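Local coordinates for probable chemoreceptor (Methyl-accepting chemotaxis) transmembrane protein (PDB 6D8V) that probably senses quaternary ammonium compounds through its periplasmic sensory domain, where a dimethylprolinium is bound, and so steers bacterial chemotaxis, at residues R51-L62 with A98-D106; T149-P157 with V167-A175. All blocks are in the same frame, centred on the assembly; numbering follows the deposited sequence.

Contact 1: R51-L62 with A98-D106. With PBE (1,1-dimethyl-prolinium), chain C.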
ATOM      1  N   ARG A  51     -25.340   0.380  10.768  1.00129.16           N
ATOM      2  CA  ARG A  51     -24.552   0.936   9.676  1.00128.46           C
ATOM      3  C   ARG A  51     -23.934   2.275  10.056  1.00127.89           C
ATOM      4  O   ARG A  51     -22.838   2.605   9.588  1.00107.10           O
ATOM      5  CB  ARG A  51     -25.415   1.095   8.426  1.00132.88           C
ATOM      6  CG  ARG A  51     -26.465   2.191   8.525  1.00133.77           C
ATOM      7  CD  ARG A  51     -26.546   2.930   7.204  1.00120.94           C
ATOM      8  NE  ARG A  51     -26.701   1.987   6.102  1.00120.96           N
ATOM      9  CZ  ARG A  51     -26.279   2.208   4.863  1.00121.23           C
ATOM     10  NH1 ARG A  51     -25.666   3.345   4.563  1.00120.12           N
ATOM     11  NH2 ARG A  51     -26.463   1.287   3.927  1.00134.46           N
ATOM     12  N   ALA A  52     -24.623   3.054  10.894  1.00139.34           N
ATOM     13  CA  ALA A  52     -24.071   4.322  11.354  1.00126.63           C
ATOM     14  C   ALA A  52     -22.791   4.099  12.148  1.00115.22           C
ATOM     15  O   ALA A  52     -21.762   4.732  11.884  1.00110.81           O
ATOM     16  CB  ALA A  52     -25.109   5.069  12.195  1.00119.96           C
ATOM     17  N   GLY A  53     -22.837   3.182  13.119  1.00119.22           N
ATOM     18  CA  GLY A  53     -21.678   2.924  13.957  1.00114.18           C
ATOM     19  C   GLY A  53     -20.500   2.330  13.210  1.00106.02           C
ATOM     20  O   GLY A  53     -19.343   2.600  13.550  1.00 98.08           O
ATOM     21  N   ALA A  54     -20.763   1.501  12.198  1.00106.47           N
ATOM     22  CA  ALA A  54     -19.660   0.992  11.390  1.00102.65           C
ATOM     23  C   ALA A  54     -18.788   2.136  10.887  1.00109.86           C
ATOM     24  O   ALA A  54     -17.556   2.031  10.880  1.00107.57           O
ATOM     25  CB  ALA A  54     -20.189   0.159  10.223  1.00105.95           C
ATOM     26  N   ILE A  55     -19.408   3.250  10.487  1.00108.40           N
ATOM     27  CA  ILE A  55     -18.637   4.423  10.080  1.00107.20           C
ATOM     28  C   ILE A  55     -17.858   4.990  11.263  1.00101.26           C
ATOM     29  O   ILE A  55     -16.658   5.267  11.149  1.00102.44           O
ATOM     30  CB  ILE A  55     -19.552   5.485   9.440  1.00122.31           C
ATOM     31  CG1 ILE A  55     -19.981   5.049   8.033  1.00124.17           C
ATOM     32  CG2 ILE A  55     -18.841   6.827   9.364  1.00106.03           C
ATOM     33  CD1 ILE A  55     -21.444   4.692   7.907  1.00130.33           C
ATOM     34  N   ASN A  56     -18.518   5.179  12.411  1.00 95.32           N
ATOM     35  CA  ASN A  56     -17.811   5.624  13.610  1.00 94.75           C
ATOM     36  C   ASN A  56     -16.558   4.788  13.851  1.00100.96           C
ATOM     37  O   ASN A  56     -15.446   5.324  13.941  1.00 99.06           O
ATOM     38  CB  ASN A  56     -18.738   5.561  14.828  1.00102.52           C
ATOM     39  CG  ASN A  56     -18.085   6.102  16.099  1.00 99.67           C
ATOM     40  OD1 ASN A  56     -17.142   6.891  16.043  1.00 98.39           O
ATOM     41  ND2 ASN A  56     -18.594   5.678  17.252  1.00102.96           N
ATOM     42  N   LEU A  57     -16.718   3.464  13.939  1.00 98.78           N
ATOM     43  CA  LEU A  57     -15.588   2.604  14.278  1.00 99.69           C
ATOM     44  C   LEU A  57     -14.485   2.679  13.229  1.00 97.07           C
ATOM     45  O   LEU A  57     -13.298   2.605  13.565  1.00102.47           O
ATOM     46  CB  LEU A  57     -16.055   1.159  14.445  1.00 87.66           C
ATOM     47  CG  LEU A  57     -17.131   0.908  15.490  1.00 92.51           C
ATOM     48  CD1 LEU A  57     -17.511  -0.566  15.525  1.00 93.61           C
ATOM     49  CD2 LEU A  57     -16.670   1.392  16.857  1.00 93.16           C
ATOM     50  N   LEU A  58     -14.854   2.806  11.951  1.00 92.64           N
ATOM     51  CA  LEU A  58     -13.861   2.786  10.885  1.00 91.52           C
ATOM     52  C   LEU A  58     -12.837   3.907  11.019  1.00 90.88           C
ATOM     53  O   LEU A  58     -11.732   3.793  10.480  1.00 83.92           O
ATOM     54  CB  LEU A  58     -14.558   2.878   9.528  1.00105.16           C
ATOM     55  CG  LEU A  58     -14.200   1.825   8.478  1.00104.22           C
ATOM     56  CD1 LEU A  58     -14.894   2.135   7.157  1.00 97.64           C
ATOM     57  CD2 LEU A  58     -12.703   1.739   8.286  1.00 91.11           C
ATOM     58  N   LYS A  59     -13.172   4.986  11.720  1.00 99.46           N
ATOM     59  CA  LYS A  59     -12.241   6.096  11.856  1.00 91.63           C
ATOM     60  C   LYS A  59     -11.110   5.791  12.831  1.00 95.12           C
ATOM     61  O   LYS A  59     -10.085   6.485  12.812  1.00 80.48           O
ATOM     62  CB  LYS A  59     -12.998   7.355  12.293  1.00 94.44           C
ATOM     63  CG  LYS A  59     -12.184   8.636  12.253  1.00 84.22           C
ATOM     64  CD  LYS A  59     -13.076   9.852  12.467  1.00 93.45           C
ATOM     65  CE  LYS A  59     -12.267  11.135  12.568  1.00 95.43           C
ATOM     66  NZ  LYS A  59     -13.148  12.327  12.702  1.00102.86           N
ATOM     67  N   ALA A  60     -11.271   4.762  13.671  1.00102.27           N
ATOM     68  CA  ALA A  60     -10.256   4.449  14.672  1.00 89.86           C
ATOM     69  C   ALA A  60      -8.914   4.122  14.035  1.00 87.01           C
ATOM     70  O   ALA A  60      -7.861   4.429  14.611  1.00 86.02           O
ATOM     71  CB  ALA A  60     -10.718   3.285  15.541  1.00 86.64           C
ATOM     72  N   ASN A  61      -8.930   3.509  12.849  1.00 76.62           N
ATOM     73  CA  ASN A  61      -7.687   3.059  12.227  1.00 78.79           C
ATOM     74  C   ASN A  61      -6.800   4.219  11.793  1.00 83.88           C
ATOM     75  O   ASN A  61      -5.581   4.047  11.669  1.00 93.59           O
ATOM     76  CB  ASN A  61      -7.993   2.167  11.029  1.00 81.96           C
ATOM     77  CG  ASN A  61      -7.842   0.699  11.345  1.00 87.90           C
ATOM     78  OD1 ASN A  61      -7.042   0.315  12.203  1.00 73.94           O
ATOM     79  ND2 ASN A  61      -8.602  -0.137  10.643  1.00100.25           N
ATOM     80  N   LEU A  62      -7.387   5.395  11.538  1.00 95.84           N
ATOM     81  CA  LEU A  62      -6.591   6.564  11.179  1.00 82.78           C
ATOM     82  C   LEU A  62      -6.138   7.348  12.405  1.00 83.44           C
ATOM     83  O   LEU A  62      -5.051   7.940  12.395  1.00 77.26           O
ATOM     84  CB  LEU A  62      -7.381   7.477  10.245  1.00 76.29           C
ATOM     85  CG  LEU A  62      -7.458   7.113   8.765  1.00 86.91           C
ATOM     86  CD1 LEU A  62      -8.184   8.213   7.996  1.00 72.01           C
ATOM     87  CD2 LEU A  62      -6.076   6.865   8.169  1.00 88.92           C
ATOM     88  N   ALA A  98     -24.509   1.895  -2.744  1.00128.23           N
ATOM     89  CA  ALA A  98     -23.827   0.816  -2.046  1.00121.78           C
ATOM     90  C   ALA A  98     -23.090   1.380  -0.839  1.00125.41           C
ATOM     91  O   ALA A  98     -22.572   2.499  -0.885  1.00120.35           O
ATOM     92  CB  ALA A  98     -22.853   0.079  -2.973  1.00105.95           C
ATOM     93  N   PHE A  99     -23.047   0.597   0.236  1.00130.10           N
ATOM     94  CA  PHE A  99     -22.423   1.030   1.484  1.00119.13           C
ATOM     95  C   PHE A  99     -20.912   1.085   1.293  1.00110.09           C
ATOM     96  O   PHE A  99     -20.239   0.054   1.271  1.00108.41           O
ATOM     97  CB  PHE A  99     -22.808   0.094   2.624  1.00114.87           C
ATOM     98  CG  PHE A  99     -22.284   0.527   3.964  1.00116.33           C
ATOM     99  CD1 PHE A  99     -22.395   1.849   4.370  1.00111.88           C
ATOM    100  CD2 PHE A  99     -21.691  -0.387   4.821  1.00108.17           C
ATOM    101  CE1 PHE A  99     -21.919   2.254   5.602  1.00112.07           C
ATOM    102  CE2 PHE A  99     -21.212   0.012   6.055  1.00104.23           C
ATOM    103  CZ  PHE A  99     -21.326   1.334   6.449  1.00112.38           C
ATOM    104  N   THR A 100     -20.373   2.295   1.164  1.00104.02           N
ATOM    105  CA  THR A 100     -18.954   2.506   0.873  1.00102.38           C
ATOM    106  C   THR A 100     -18.429   3.685   1.684  1.00104.97           C
ATOM    107  O   THR A 100     -18.209   4.781   1.155  1.00113.77           O
ATOM    108  CB  THR A 100     -18.732   2.733  -0.627  1.00112.27           C
ATOM    109  OG1 THR A 100     -19.696   3.673  -1.119  1.00112.10           O
ATOM    110  CG2 THR A 100     -18.878   1.430  -1.398  1.00104.96           C
ATOM    111  N   PRO A 101     -18.214   3.494   2.980  1.00107.36           N
ATOM    112  CA  PRO A 101     -17.614   4.556   3.795  1.00107.26           C
ATOM    113  C   PRO A 101     -16.116   4.649   3.570  1.00107.77           C
ATOM    114  O   PRO A 101     -15.439   3.653   3.303  1.00 97.72           O
ATOM    115  CB  PRO A 101     -17.913   4.118   5.237  1.00 92.40           C
ATOM    116  CG  PRO A 101     -18.747   2.870   5.137  1.00 97.09           C
ATOM    117  CD  PRO A 101     -18.526   2.299   3.777  1.00109.17           C
ATOM    118  N   TYR A 102     -15.590   5.865   3.709  1.00102.35           N
ATOM    119  CA  TYR A 102     -14.167   6.079   3.458  1.00 97.84           C
ATOM    120  C   TYR A 102     -13.676   7.279   4.258  1.00 94.46           C
ATOM    121  O   TYR A 102     -14.016   8.420   3.935  1.00105.24           O
ATOM    122  CB  TYR A 102     -13.913   6.279   1.971  1.00105.88           C
ATOM    123  CG  TYR A 102     -12.454   6.465   1.627  1.00 94.62           C
ATOM    124  CD1 TYR A 102     -11.458   5.887   2.404  1.00 84.15           C
ATOM    125  CD2 TYR A 102     -12.075   7.214   0.520  1.00 87.55           C
ATOM    126  CE1 TYR A 102     -10.125   6.057   2.089  1.00 89.28           C
ATOM    127  CE2 TYR A 102     -10.747   7.388   0.201  1.00 88.06           C
ATOM    128  CZ  TYR A 102      -9.775   6.810   0.985  1.00 86.81           C
ATOM    129  OH  TYR A 102      -8.447   6.985   0.661  1.00 83.58           O
ATOM    130  N   TRP A 103     -12.862   7.018   5.275  1.00 90.36           N
ATOM    131  CA  TRP A 103     -12.123   8.067   5.966  1.00 94.38           C
ATOM    132  C   TRP A 103     -10.761   8.236   5.309  1.00 71.15           C
ATOM    133  O   TRP A 103     -10.048   7.254   5.090  1.00 70.07           O
ATOM    134  CB  TRP A 103     -11.954   7.734   7.449  1.00 90.23           C
ATOM    135  CG  TRP A 103     -13.226   7.779   8.241  1.00 97.12           C
ATOM    136  CD1 TRP A 103     -13.995   6.718   8.620  1.00 97.20           C
ATOM    137  CD2 TRP A 103     -13.874   8.949   8.757  1.00106.25           C
ATOM    138  NE1 TRP A 103     -15.080   7.154   9.341  1.00108.24           N
ATOM    139  CE2 TRP A 103     -15.030   8.519   9.437  1.00110.66           C
ATOM    140  CE3 TRP A 103     -13.590  10.319   8.707  1.00100.60           C
ATOM    141  CZ2 TRP A 103     -15.900   9.408  10.063  1.00105.61           C
ATOM    142  CZ3 TRP A 103     -14.454  11.198   9.330  1.00 89.90           C
ATOM    143  CH2 TRP A 103     -15.596  10.740   9.998  1.00 98.96           C
ATOM    144  N   SER A 104     -10.405   9.480   4.998  1.00 84.07           N
ATOM    145  CA  SER A 104      -9.161   9.781   4.303  1.00 85.33           C
ATOM    146  C   SER A 104      -8.643  11.127   4.783  1.00 82.17           C
ATOM    147  O   SER A 104      -9.330  11.865   5.493  1.00 75.08           O
ATOM    148  CB  SER A 104      -9.364   9.800   2.786  1.00108.09           C
ATOM    149  OG  SER A 104     -10.325  10.781   2.423  1.00123.55           O
ATOM    150  N   LYS A 105      -7.421  11.447   4.385  1.00 83.08           N
ATOM    151  CA  LYS A 105      -6.866  12.763   4.643  1.00 91.96           C
ATOM    152  C   LYS A 105      -7.109  13.680   3.450  1.00 98.93           C
ATOM    153  O   LYS A 105      -7.190  13.239   2.300  1.00 86.09           O
ATOM    154  CB  LYS A 105      -5.372  12.685   4.950  1.00 87.76           C
ATOM    155  CG  LYS A 105      -5.036  11.680   6.026  1.00 92.42           C
ATOM    156  CD  LYS A 105      -4.098  12.254   7.072  1.00 93.27           C
ATOM    157  CE  LYS A 105      -3.769  11.189   8.098  1.00 81.34           C
ATOM    158  NZ  LYS A 105      -3.111  10.018   7.441  1.00 91.06           N
ATOM    159  N   ASP A 106      -7.246  14.960   3.742  1.00100.19           N
ATOM    160  CA  ASP A 106      -7.464  15.970   2.729  1.00105.43           C
ATOM    161  C   ASP A 106      -6.154  16.728   2.486  1.00105.10           C
ATOM    162  O   ASP A 106      -5.088  16.316   2.964  1.00 96.79           O
ATOM    163  CB  ASP A 106      -8.607  16.888   3.170  1.00103.84           C
ATOM    164  CG  ASP A 106      -8.245  17.709   4.386  1.00 93.73           C
ATOM    165  OD1 ASP A 106      -7.205  17.414   5.008  1.00 99.49           O
ATOM    166  OD2 ASP A 106      -8.989  18.657   4.713  1.00 96.07           O
TER
HETATM  167  N   PBE C 402     -10.282   3.607  -1.708  1.00102.12           N
HETATM  168  CD  PBE C 402     -10.196   2.340  -1.399  1.00 91.91           C
HETATM  169  CA  PBE C 402     -10.135   3.559  -3.219  1.00106.11           C
HETATM  170  CB  PBE C 402     -11.065   2.334  -3.590  1.00111.80           C
HETATM  171  CG  PBE C 402     -10.979   1.551  -2.603  1.00 95.38           C
HETATM  172  CE  PBE C 402     -11.596   4.137  -1.286  1.00110.08           C
HETATM  173  CF  PBE C 402      -9.176   4.368  -1.094  1.00 91.79           C
HETATM  174  C   PBE C 402     -10.509   4.751  -3.946  1.00 93.14           C
HETATM  175  O   PBE C 402     -10.731   4.672  -5.185  1.00 98.64           O
HETATM  176  OXT PBE C 402     -10.588   5.868  -3.370  1.00 97.76           O
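W103 and K59 meet where residues 51-62, mostly helical, lie against strand 101-105, a helix-on-sheet packing within the first PDC sensor domain, of the Cache clan. The axes of helix 51-58 and the strand run 23° from parallel and approach to 8.8 Å.

One hydrogen bond crosses the interface: W103 NE1 donates to I55 O at 3.1 Å, reaching this carbonyl from above its plane. It fixes the rotation of the indole, over one face of which K59 is laid. With CG anti to the backbone N (chi1 -171°) and the rest of the chain extended, the lysine methylenes run across the rings, and CD sits 3.5 Å from the centroid of the six-membered ring of W103, a CH-pi contact.

Apolar contacts fill the remainder. I55 divides its branches: CG1 packs on P101 CB at 3.6 Å, CG2 turns to the indole, and CD1 meets the edge of the F99 ring in its plane. L58 CD1 also reaches P101, and L62 CD1 lies 3.8 Å from W103 CB.

At the other end F99 CD1 lies over one face of the R51 guanidinium, whose charge is paired with D81. Y102 points from the strand to the ligand pocket: PBE CE sits over the centre of its ring, 3.5 Å above the plane, and PBE CF comes within 3.2 Å of Y102 OH.

Contact 2: T149-P157 with V167-A175. With PBE (1,1-dimethyl-prolinium), chain C.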
ATOM      1  N   THR A 149      -4.669  11.124  -5.248  1.00 96.18           N
ATOM      2  CA  THR A 149      -3.444  10.705  -4.586  1.00 93.25           C
ATOM      3  C   THR A 149      -3.162   9.249  -4.923  1.00 76.57           C
ATOM      4  O   THR A 149      -4.068   8.413  -4.921  1.00 64.67           O
ATOM      5  CB  THR A 149      -3.531  10.900  -3.063  1.00 85.01           C
ATOM      6  OG1 THR A 149      -4.768  10.370  -2.584  1.00 74.93           O
ATOM      7  CG2 THR A 149      -3.447  12.377  -2.695  1.00 89.96           C
ATOM      8  N   THR A 150      -1.896   8.952  -5.194  1.00 75.54           N
ATOM      9  CA  THR A 150      -1.471   7.601  -5.540  1.00 80.46           C
ATOM     10  C   THR A 150      -1.114   6.818  -4.279  1.00 80.85           C
ATOM     11  O   THR A 150      -0.289   7.258  -3.474  1.00 82.72           O
ATOM     12  CB  THR A 150      -0.278   7.662  -6.491  1.00 68.72           C
ATOM     13  OG1 THR A 150       0.740   8.489  -5.914  1.00 74.98           O
ATOM     14  CG2 THR A 150      -0.695   8.269  -7.811  1.00 71.15           C
ATOM     15  N   MET A 151      -1.733   5.655  -4.110  1.00 63.74           N
ATOM     16  CA  MET A 151      -1.611   4.904  -2.870  1.00 62.92           C
ATOM     17  C   MET A 151      -1.630   3.411  -3.173  1.00 75.97           C
ATOM     18  O   MET A 151      -2.047   2.976  -4.252  1.00 82.47           O
ATOM     19  CB  MET A 151      -2.757   5.228  -1.911  1.00 53.70           C
ATOM     20  CG  MET A 151      -4.097   4.833  -2.502  1.00 55.69           C
ATOM     21  SD  MET A 151      -5.508   5.208  -1.474  1.00 72.01           S
ATOM     22  CE  MET A 151      -5.307   6.972  -1.231  1.00 77.73           C
ATOM     23  N   THR A 152      -1.170   2.632  -2.197  1.00 62.28           N
ATOM     24  CA  THR A 152      -1.331   1.188  -2.167  1.00 64.14           C
ATOM     25  C   THR A 152      -2.270   0.827  -1.024  1.00 66.62           C
ATOM     26  O   THR A 152      -2.290   1.504   0.009  1.00 63.42           O
ATOM     27  CB  THR A 152       0.017   0.484  -1.969  1.00 54.81           C
ATOM     28  OG1 THR A 152      -0.163  -0.932  -2.091  1.00 72.40           O
ATOM     29  CG2 THR A 152       0.573   0.795  -0.592  1.00 75.66           C
ATOM     30  N   SER A 153      -3.041  -0.248  -1.197  1.00 58.51           N
ATOM     31  CA  SER A 153      -4.088  -0.590  -0.245  1.00 62.19           C
ATOM     32  C   SER A 153      -3.904  -1.997   0.307  1.00 66.58           C
ATOM     33  O   SER A 153      -3.700  -2.952  -0.453  1.00 70.99           O
ATOM     34  CB  SER A 153      -5.466  -0.450  -0.883  1.00 70.18           C
ATOM     35  OG  SER A 153      -5.787   0.909  -1.053  1.00 78.86           O
ATOM     36  N   ILE A 154      -3.994  -2.112   1.628  1.00 55.70           N
ATOM     37  CA  ILE A 154      -3.989  -3.386   2.331  1.00 63.47           C
ATOM     38  C   ILE A 154      -5.437  -3.703   2.677  1.00 69.64           C
ATOM     39  O   ILE A 154      -6.083  -2.964   3.427  1.00 71.87           O
ATOM     40  CB  ILE A 154      -3.095  -3.329   3.575  1.00 54.75           C
ATOM     41  CG1 ILE A 154      -1.650  -3.099   3.140  1.00 62.63           C
ATOM     42  CG2 ILE A 154      -3.196  -4.604   4.386  1.00 51.74           C
ATOM     43  CD1 ILE A 154      -0.687  -2.927   4.285  1.00 62.70           C
ATOM     44  N   ALA A 155      -5.962  -4.786   2.115  1.00 56.51           N
ATOM     45  CA  ALA A 155      -7.372  -5.112   2.253  1.00 67.94           C
ATOM     46  C   ALA A 155      -7.534  -6.527   2.784  1.00 81.04           C
ATOM     47  O   ALA A 155      -6.740  -7.423   2.477  1.00 73.91           O
ATOM     48  CB  ALA A 155      -8.118  -4.973   0.921  1.00 74.87           C
ATOM     49  N   TYR A 156      -8.573  -6.712   3.592  1.00 75.79           N
ATOM     50  CA  TYR A 156      -8.907  -7.972   4.230  1.00 76.53           C
ATOM     51  C   TYR A 156     -10.380  -8.281   4.019  1.00 87.77           C
ATOM     52  O   TYR A 156     -11.209  -7.367   3.955  1.00 89.24           O
ATOM     53  CB  TYR A 156      -8.610  -7.934   5.737  1.00 69.67           C
ATOM     54  CG  TYR A 156      -7.218  -8.386   6.094  1.00 74.11           C
ATOM     55  CD1 TYR A 156      -6.166  -7.483   6.141  1.00 69.69           C
ATOM     56  CD2 TYR A 156      -6.952  -9.722   6.382  1.00 80.32           C
ATOM     57  CE1 TYR A 156      -4.885  -7.902   6.472  1.00 64.04           C
ATOM     58  CE2 TYR A 156      -5.678 -10.144   6.700  1.00 83.39           C
ATOM     59  CZ  TYR A 156      -4.649  -9.230   6.743  1.00 69.33           C
ATOM     60  OH  TYR A 156      -3.374  -9.643   7.058  1.00 74.73           O
ATOM     61  N   PRO A 157     -10.732  -9.557   3.903  1.00 98.47           N
ATOM     62  CA  PRO A 157     -12.152  -9.917   3.823  1.00 96.78           C
ATOM     63  C   PRO A 157     -12.836  -9.707   5.161  1.00 94.45           C
ATOM     64  O   PRO A 157     -12.282 -10.020   6.218  1.00103.36           O
ATOM     65  CB  PRO A 157     -12.125 -11.402   3.436  1.00 87.06           C
ATOM     66  CG  PRO A 157     -10.729 -11.662   2.942  1.00 96.94           C
ATOM     67  CD  PRO A 157      -9.847 -10.712   3.688  1.00 99.02           C
ATOM     68  N   VAL A 167     -15.309  -6.096   1.950  1.00 82.94           N
ATOM     69  CA  VAL A 167     -13.867  -5.953   2.100  1.00 80.16           C
ATOM     70  C   VAL A 167     -13.579  -4.659   2.846  1.00 85.26           C
ATOM     71  O   VAL A 167     -14.122  -3.608   2.497  1.00 93.11           O
ATOM     72  CB  VAL A 167     -13.152  -5.946   0.734  1.00 77.48           C
ATOM     73  CG1 VAL A 167     -11.666  -5.673   0.917  1.00 80.58           C
ATOM     74  CG2 VAL A 167     -13.387  -7.253  -0.011  1.00 80.81           C
ATOM     75  N   SER A 168     -12.718  -4.731   3.855  1.00 85.57           N
ATOM     76  CA  SER A 168     -12.168  -3.562   4.525  1.00 81.98           C
ATOM     77  C   SER A 168     -10.666  -3.474   4.266  1.00 79.55           C
ATOM     78  O   SER A 168      -9.989  -4.480   4.037  1.00 70.56           O
ATOM     79  CB  SER A 168     -12.436  -3.621   6.031  1.00 85.22           C
ATOM     80  OG  SER A 168     -11.623  -2.688   6.726  1.00 96.11           O
ATOM     81  N   GLY A 169     -10.141  -2.254   4.298  1.00 80.85           N
ATOM     82  CA  GLY A 169      -8.722  -2.078   4.047  1.00 64.61           C
ATOM     83  C   GLY A 169      -8.211  -0.734   4.527  1.00 61.65           C
ATOM     84  O   GLY A 169      -8.970   0.135   4.957  1.00 72.99           O
ATOM     85  N   VAL A 170      -6.898  -0.572   4.412  1.00 57.39           N
ATOM     86  CA  VAL A 170      -6.167   0.607   4.858  1.00 66.30           C
ATOM     87  C   VAL A 170      -5.265   1.061   3.714  1.00 68.92           C
ATOM     88  O   VAL A 170      -4.870   0.256   2.862  1.00 72.31           O
ATOM     89  CB  VAL A 170      -5.356   0.264   6.131  1.00 66.60           C
ATOM     90  CG1 VAL A 170      -4.372   1.359   6.487  1.00 75.89           C
ATOM     91  CG2 VAL A 170      -6.302  -0.008   7.277  1.00 56.89           C
ATOM     92  N   ASP A 171      -4.926   2.354   3.687  1.00 58.53           N
ATOM     93  CA  ASP A 171      -4.164   2.904   2.563  1.00 70.04           C
ATOM     94  C   ASP A 171      -2.824   3.466   3.009  1.00 70.82           C
ATOM     95  O   ASP A 171      -2.704   4.029   4.097  1.00 83.39           O
ATOM     96  CB  ASP A 171      -4.935   4.009   1.817  1.00 55.65           C
ATOM     97  CG  ASP A 171      -6.259   3.529   1.293  1.00 69.42           C
ATOM     98  OD1 ASP A 171      -6.405   2.304   1.045  1.00 77.06           O
ATOM     99  OD2 ASP A 171      -7.160   4.375   1.136  1.00 82.42           O
ATOM    100  N   ILE A 172      -1.823   3.307   2.149  1.00 65.44           N
ATOM    101  CA  ILE A 172      -0.512   3.919   2.306  1.00 61.75           C
ATOM    102  C   ILE A 172      -0.288   4.787   1.081  1.00 69.20           C
ATOM    103  O   ILE A 172      -0.196   4.272  -0.042  1.00 60.67           O
ATOM    104  CB  ILE A 172       0.606   2.875   2.438  1.00 49.27           C
ATOM    105  CG1 ILE A 172       0.298   1.883   3.566  1.00 71.62           C
ATOM    106  CG2 ILE A 172       1.934   3.562   2.683  1.00 52.00           C
ATOM    107  CD1 ILE A 172       1.395   0.856   3.796  1.00 67.14           C
ATOM    108  N   SER A 173      -0.229   6.097   1.289  1.00 73.48           N
ATOM    109  CA  SER A 173       0.014   7.005   0.183  1.00 68.24           C
ATOM    110  C   SER A 173       1.437   6.832  -0.322  1.00 67.19           C
ATOM    111  O   SER A 173       2.368   6.595   0.455  1.00 54.04           O
ATOM    112  CB  SER A 173      -0.223   8.448   0.615  1.00 62.80           C
ATOM    113  OG  SER A 173       0.883   8.959   1.332  1.00 56.52           O
ATOM    114  N   LEU A 174       1.607   6.934  -1.639  1.00 62.05           N
ATOM    115  CA  LEU A 174       2.948   6.820  -2.187  1.00 56.60           C
ATOM    116  C   LEU A 174       3.865   7.913  -1.657  1.00 62.16           C
ATOM    117  O   LEU A 174       5.091   7.744  -1.666  1.00 65.48           O
ATOM    118  CB  LEU A 174       2.892   6.845  -3.711  1.00 51.83           C
ATOM    119  CG  LEU A 174       2.911   5.503  -4.450  1.00 64.27           C
ATOM    120  CD1 LEU A 174       2.127   4.457  -3.710  1.00 52.88           C
ATOM    121  CD2 LEU A 174       2.349   5.680  -5.859  1.00 64.27           C
ATOM    122  N   ALA A 175       3.294   9.023  -1.180  1.00 61.97           N
ATOM    123  CA  ALA A 175       4.076  10.077  -0.544  1.00 51.77           C
ATOM    124  C   ALA A 175       4.578   9.654   0.829  1.00 70.13           C
ATOM    125  O   ALA A 175       5.748   9.874   1.162  1.00 72.95           O
ATOM    126  CB  ALA A 175       3.238  11.341  -0.431  1.00 53.89           C
TER
HETATM  127  N   PBE C 402     -10.282   3.607  -1.708  1.00102.12           N
HETATM  128  CD  PBE C 402     -10.196   2.340  -1.399  1.00 91.91           C
HETATM  129  CA  PBE C 402     -10.135   3.559  -3.219  1.00106.11           C
HETATM  130  CB  PBE C 402     -11.065   2.334  -3.590  1.00111.80           C
HETATM  131  CG  PBE C 402     -10.979   1.551  -2.603  1.00 95.38           C
HETATM  132  CE  PBE C 402     -11.596   4.137  -1.286  1.00110.08           C
HETATM  133  CF  PBE C 402      -9.176   4.368  -1.094  1.00 91.79           C
HETATM  134  C   PBE C 402     -10.509   4.751  -3.946  1.00 93.14           C
HETATM  135  O   PBE C 402     -10.731   4.672  -5.185  1.00 98.64           O
HETATM  136  OXT PBE C 402     -10.588   5.868  -3.370  1.00 97.76           O
HETATM  137  O   HOH W   1       0.966  10.022  -2.696  1.00 69.74           O
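Strands 149-157 and 167-173 pair as the two arms of an antiparallel beta hairpin, their axes 157° apart, with T152-I172, I154-V170 and Y156-S168 as hydrogen-bonded pairs. T152 and I172 exchange both backbone bonds, and L174 N, at the start of the next helix, still reaches T150 O at 2.7 Å.

M151, S153 and D171 share the face turned to the ligand. S153 OG, also hydrogen-bonded to Y140 OH, donates to D171 OD1 at 2.6 Å from above the carboxylate plane, and W72 NE1 binds the same oxygen. The other oxygen, D171 OD2, lies 3.0 Å from PBE CF, a methyl on the cationic nitrogen, and 3.2 Å from M151 SD. This puts a probably negative group beside the quaternary ammonium. Replacing D171 with an alanine would remove the carboxylate, which would probably leave the cation without its nearby negative group and S153 OG and W72 NE1 without their shared acceptor. On the reverse face T152 CG2 lies alongside I172 CB at 3.7 Å.

That reverse face, through I154, V170 and I172, packs on the long helix 2-45, while strand 70-75 borders 163-173, strands 135-136 and 140-142 border 149-160, and S173 caps helix 174-183 through A176 N.

How the contacts relate
Contacts 1 and 2 wall the same ligand pocket with different chemistry. Both are largely buried and reach the same antiparallel sheet, but the centre of contact 2 lies about 5 Å from that of the chain and the centre of contact 1 about 18 Å, with partly exposed K59 and W103 in its middle. Contact 2 joins two strands by backbone hydrogen bonds; contact 1 sets helix against strand, relying on side-chain packing and a single indole-to-carbonyl bond. Their centres are about 14 Å apart. They meet at the ligand, where Y102 OH of contact 1 stands 2.9 Å from D171 OD2 of contact 2, probably hydrogen-bonded, aromatic ring and carboxylate together facing the methylated nitrogen.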